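Local structure of putative acid phosphatase WZB (Escherichia coli, 2WMY) at residues 12-17 with 83-88. The protein probably removes phosphate from phosphotyrosine residues of proteins by hydrolysis. The protein carries 1 engineered substitution. Numbering follows the deposited sequence.
Sequences LVICTG and DLLLVM. With SO4 (sulfate ion), chain I.
The phosphate-binding loop of this phosphatase springs from the end of strand 10-15, and at that end Met-88 packs against Cys-15, the predicted nucleophile: CG of Met-88 lies 3.5 Å from CB of Cys-15. The methionine side chain bends back at chi2 (-61°), which carries its methyl CE over to Val-13, 3.5 Å from CG1. Cys-15 SG faces the sulfate, 3.3 Å from O1. Gly-17 N gives sulfate O3 a nearly straight bond of 2.8 Å, and Thr-16 N a longer, more bent one. The backbone N-H groups of Ile-19, Cys-20 and Arg-21 also bond the sulfate, consistent with the ion standing in for substrate phosphate. Behind this site, strands 10-15 and 84-87 are central neighbours in the four-stranded parallel sheet, order 2-1-3-4, of the low molecular weight phosphatase fold. Leu-12 N bonds Leu-84 O (2.8 Å), and Leu-12 O receives the N-H of Leu-86; Ile-14 N then bonds Leu-86 O. At the last step, where strand gives way to loop, Met-88 N reaches Ile-14 O only weakly, at 3.1 Å, with an N-H...O angle of 126°. On the sheet face bearing Leu-12, Ile-14, Leu-85 and Val-87, the CG1 branch of Ile-14 sits beside its own backbone N (chi1 -53°) and sends CD1 across the leucine branch point, 3.8 Å from Leu-85 CG. Val-87 CG1 rests against CB of the same isoleucine, with helix 90-99 packed on the valine through His-92, Leu-93 and Ile-96.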
ATOM      1  N   LEU A  12      -4.860   6.364  -1.743  1.00 20.20           N
ATOM      2  CA  LEU A  12      -4.569   5.232  -2.618  1.00 20.56           C
ATOM      3  C   LEU A  12      -3.218   4.628  -2.243  1.00 20.27           C
ATOM      4  O   LEU A  12      -2.177   5.274  -2.384  1.00 21.56           O
ATOM      5  CB  LEU A  12      -4.571   5.664  -4.092  1.00 15.04           C
ATOM      6  CG  LEU A  12      -4.427   4.538  -5.131  1.00 26.23           C
ATOM      7  CD1 LEU A  12      -5.607   3.556  -5.081  1.00 23.42           C
ATOM      8  CD2 LEU A  12      -4.275   5.107  -6.533  1.00 20.21           C
ATOM      9  N   VAL A  13      -3.239   3.391  -1.756  1.00 19.35           N
ATOM     10  CA  VAL A  13      -2.014   2.674  -1.411  1.00 15.38           C
ATOM     11  C   VAL A  13      -1.490   1.863  -2.599  1.00 12.74           C
ATOM     12  O   VAL A  13      -2.222   1.092  -3.212  1.00 14.32           O
ATOM     13  CB  VAL A  13      -2.240   1.743  -0.203  1.00 16.76           C
ATOM     14  CG1 VAL A  13      -0.929   1.085   0.217  1.00 13.53           C
ATOM     15  CG2 VAL A  13      -2.838   2.529   0.960  1.00 10.77           C
ATOM     16  N   ILE A  14      -0.214   2.019  -2.923  1.00 17.40           N
ATOM     17  CA  ILE A  14       0.293   1.428  -4.155  1.00 13.37           C
ATOM     18  C   ILE A  14       1.584   0.628  -4.009  1.00 14.96           C
ATOM     19  O   ILE A  14       2.566   1.101  -3.419  1.00 14.46           O
ATOM     20  CB  ILE A  14       0.523   2.519  -5.223  1.00 21.90           C
ATOM     21  CG1 ILE A  14      -0.751   3.351  -5.415  1.00 20.01           C
ATOM     22  CG2 ILE A  14       0.998   1.886  -6.529  1.00 17.24           C
ATOM     23  CD1 ILE A  14      -0.530   4.653  -6.132  1.00 14.91           C
ATOM     24  N   CYS A  15       1.574  -0.585  -4.563  1.00 16.34           N
ATOM     25  CA  CYS A  15       2.788  -1.375  -4.702  1.00 12.64           C
ATOM     26  C   CYS A  15       2.947  -1.826  -6.151  1.00 13.97           C
ATOM     27  O   CYS A  15       2.589  -1.101  -7.089  1.00 13.69           O
ATOM     28  CB  CYS A  15       2.820  -2.571  -3.728  1.00 21.44           C
ATOM     29  SG  CYS A  15       1.507  -3.821  -3.895  1.00 17.28           S
ATOM     30  N   THR A  16       3.486  -3.021  -6.342  1.00 12.66           N
ATOM     31  CA  THR A  16       3.689  -3.519  -7.694  1.00 16.21           C
ATOM     32  C   THR A  16       2.583  -4.473  -8.117  1.00 15.95           C
ATOM     33  O   THR A  16       1.824  -4.180  -9.037  1.00 21.35           O
ATOM     34  CB  THR A  16       5.034  -4.205  -7.818  1.00 16.98           C
ATOM     35  OG1 THR A  16       6.043  -3.284  -7.402  1.00 21.79           O
ATOM     36  CG2 THR A  16       5.289  -4.637  -9.256  1.00 11.87           C
ATOM     37  N   GLY A  17       2.483  -5.606  -7.428  1.00 16.15           N
ATOM     38  CA  GLY A  17       1.495  -6.607  -7.775  1.00 12.95           C
ATOM     39  C   GLY A  17       0.090  -6.329  -7.270  1.00 10.67           C
ATOM     40  O   GLY A  17      -0.861  -6.898  -7.790  1.00 13.10           O
ATOM     41  N   ASP A  83      -6.801  11.800  -2.876  1.00 31.18           N
ATOM     42  CA  ASP A  83      -6.126  13.032  -2.473  1.00 25.09           C
ATOM     43  C   ASP A  83      -4.664  12.788  -2.138  1.00 23.59           C
ATOM     44  O   ASP A  83      -3.870  13.728  -2.079  1.00 23.53           O
ATOM     45  CB  ASP A  83      -6.821  13.648  -1.261  1.00 24.12           C
ATOM     46  CG  ASP A  83      -8.304  13.863  -1.486  1.00 31.29           C
ATOM     47  OD1 ASP A  83      -8.692  14.277  -2.602  1.00 34.41           O
ATOM     48  OD2 ASP A  83      -9.082  13.619  -0.541  1.00 37.87           O
ATOM     49  N   LEU A  84      -4.319  11.523  -1.921  1.00 21.36           N
ATOM     50  CA  LEU A  84      -2.978  11.152  -1.496  1.00 18.69           C
ATOM     51  C   LEU A  84      -2.625   9.731  -1.952  1.00 27.34           C
ATOM     52  O   LEU A  84      -3.389   8.787  -1.734  1.00 25.63           O
ATOM     53  CB  LEU A  84      -2.875  11.254   0.031  1.00 23.67           C
ATOM     54  CG  LEU A  84      -1.572  10.787   0.679  1.00 30.31           C
ATOM     55  CD1 LEU A  84      -0.451  11.787   0.396  1.00 31.10           C
ATOM     56  CD2 LEU A  84      -1.760  10.612   2.171  1.00 30.91           C
ATOM     57  N   LEU A  85      -1.463   9.595  -2.588  1.00 22.17           N
ATOM     58  CA  LEU A  85      -0.942   8.303  -3.007  1.00 18.43           C
ATOM     59  C   LEU A  85       0.239   7.934  -2.120  1.00 21.87           C
ATOM     60  O   LEU A  85       1.125   8.756  -1.873  1.00 32.57           O
ATOM     61  CB  LEU A  85      -0.473   8.353  -4.470  1.00 13.99           C
ATOM     62  CG  LEU A  85      -1.479   8.301  -5.626  1.00 20.09           C
ATOM     63  CD1 LEU A  85      -2.584   9.312  -5.459  1.00 23.48           C
ATOM     64  CD2 LEU A  85      -0.756   8.512  -6.955  1.00 18.57           C
ATOM     65  N   LEU A  86       0.256   6.693  -1.650  1.00 20.68           N
ATOM     66  CA  LEU A  86       1.365   6.197  -0.855  1.00 17.66           C
ATOM     67  C   LEU A  86       1.975   4.990  -1.550  1.00 21.12           C
ATOM     68  O   LEU A  86       1.312   3.964  -1.715  1.00 18.39           O
ATOM     69  CB  LEU A  86       0.894   5.844   0.563  1.00 11.66           C
ATOM     70  CG  LEU A  86       0.459   7.056   1.396  1.00 18.24           C
ATOM     71  CD1 LEU A  86       0.008   6.637   2.779  1.00 21.15           C
ATOM     72  CD2 LEU A  86       1.596   8.075   1.491  1.00 13.68           C
ATOM     73  N   VAL A  87       3.230   5.121  -1.970  1.00 23.29           N
ATOM     74  CA  VAL A  87       3.886   4.055  -2.722  1.00 14.72           C
ATOM     75  C   VAL A  87       4.979   3.386  -1.900  1.00 19.16           C
ATOM     76  O   VAL A  87       5.538   3.988  -0.990  1.00 17.80           O
ATOM     77  CB  VAL A  87       4.462   4.532  -4.066  1.00 14.55           C
ATOM     78  CG1 VAL A  87       3.411   5.278  -4.870  1.00 21.15           C
ATOM     79  CG2 VAL A  87       5.690   5.400  -3.846  1.00 24.20           C
ATOM     80  N   MET A  88       5.272   2.132  -2.233  1.00 15.68           N
ATOM     81  CA  MET A  88       6.134   1.310  -1.401  1.00 19.36           C
ATOM     82  C   MET A  88       7.608   1.609  -1.644  1.00 21.41           C
ATOM     83  O   MET A  88       8.398   1.668  -0.706  1.00 20.95           O
ATOM     84  CB  MET A  88       5.826  -0.174  -1.636  1.00 18.43           C
ATOM     85  CG  MET A  88       4.401  -0.574  -1.262  1.00 14.37           C
ATOM     86  SD  MET A  88       4.097  -0.293   0.496  1.00 16.41           S
ATOM     87  CE  MET A  88       2.301  -0.293   0.552  1.00 12.76           C
TER
HETATM   88  S   SO4 I1148       3.495  -6.891  -4.203  1.00 28.39           S
HETATM   89  O1  SO4 I1148       2.052  -7.060  -4.421  1.00 27.14           O
HETATM   90  O2  SO4 I1148       4.171  -8.164  -4.477  1.00 26.20           O
HETATM   91  O3  SO4 I1148       4.070  -5.854  -5.074  1.00 22.85           O
HETATM   92  O4  SO4 I1148       3.700  -6.474  -2.812  1.00 22.95           O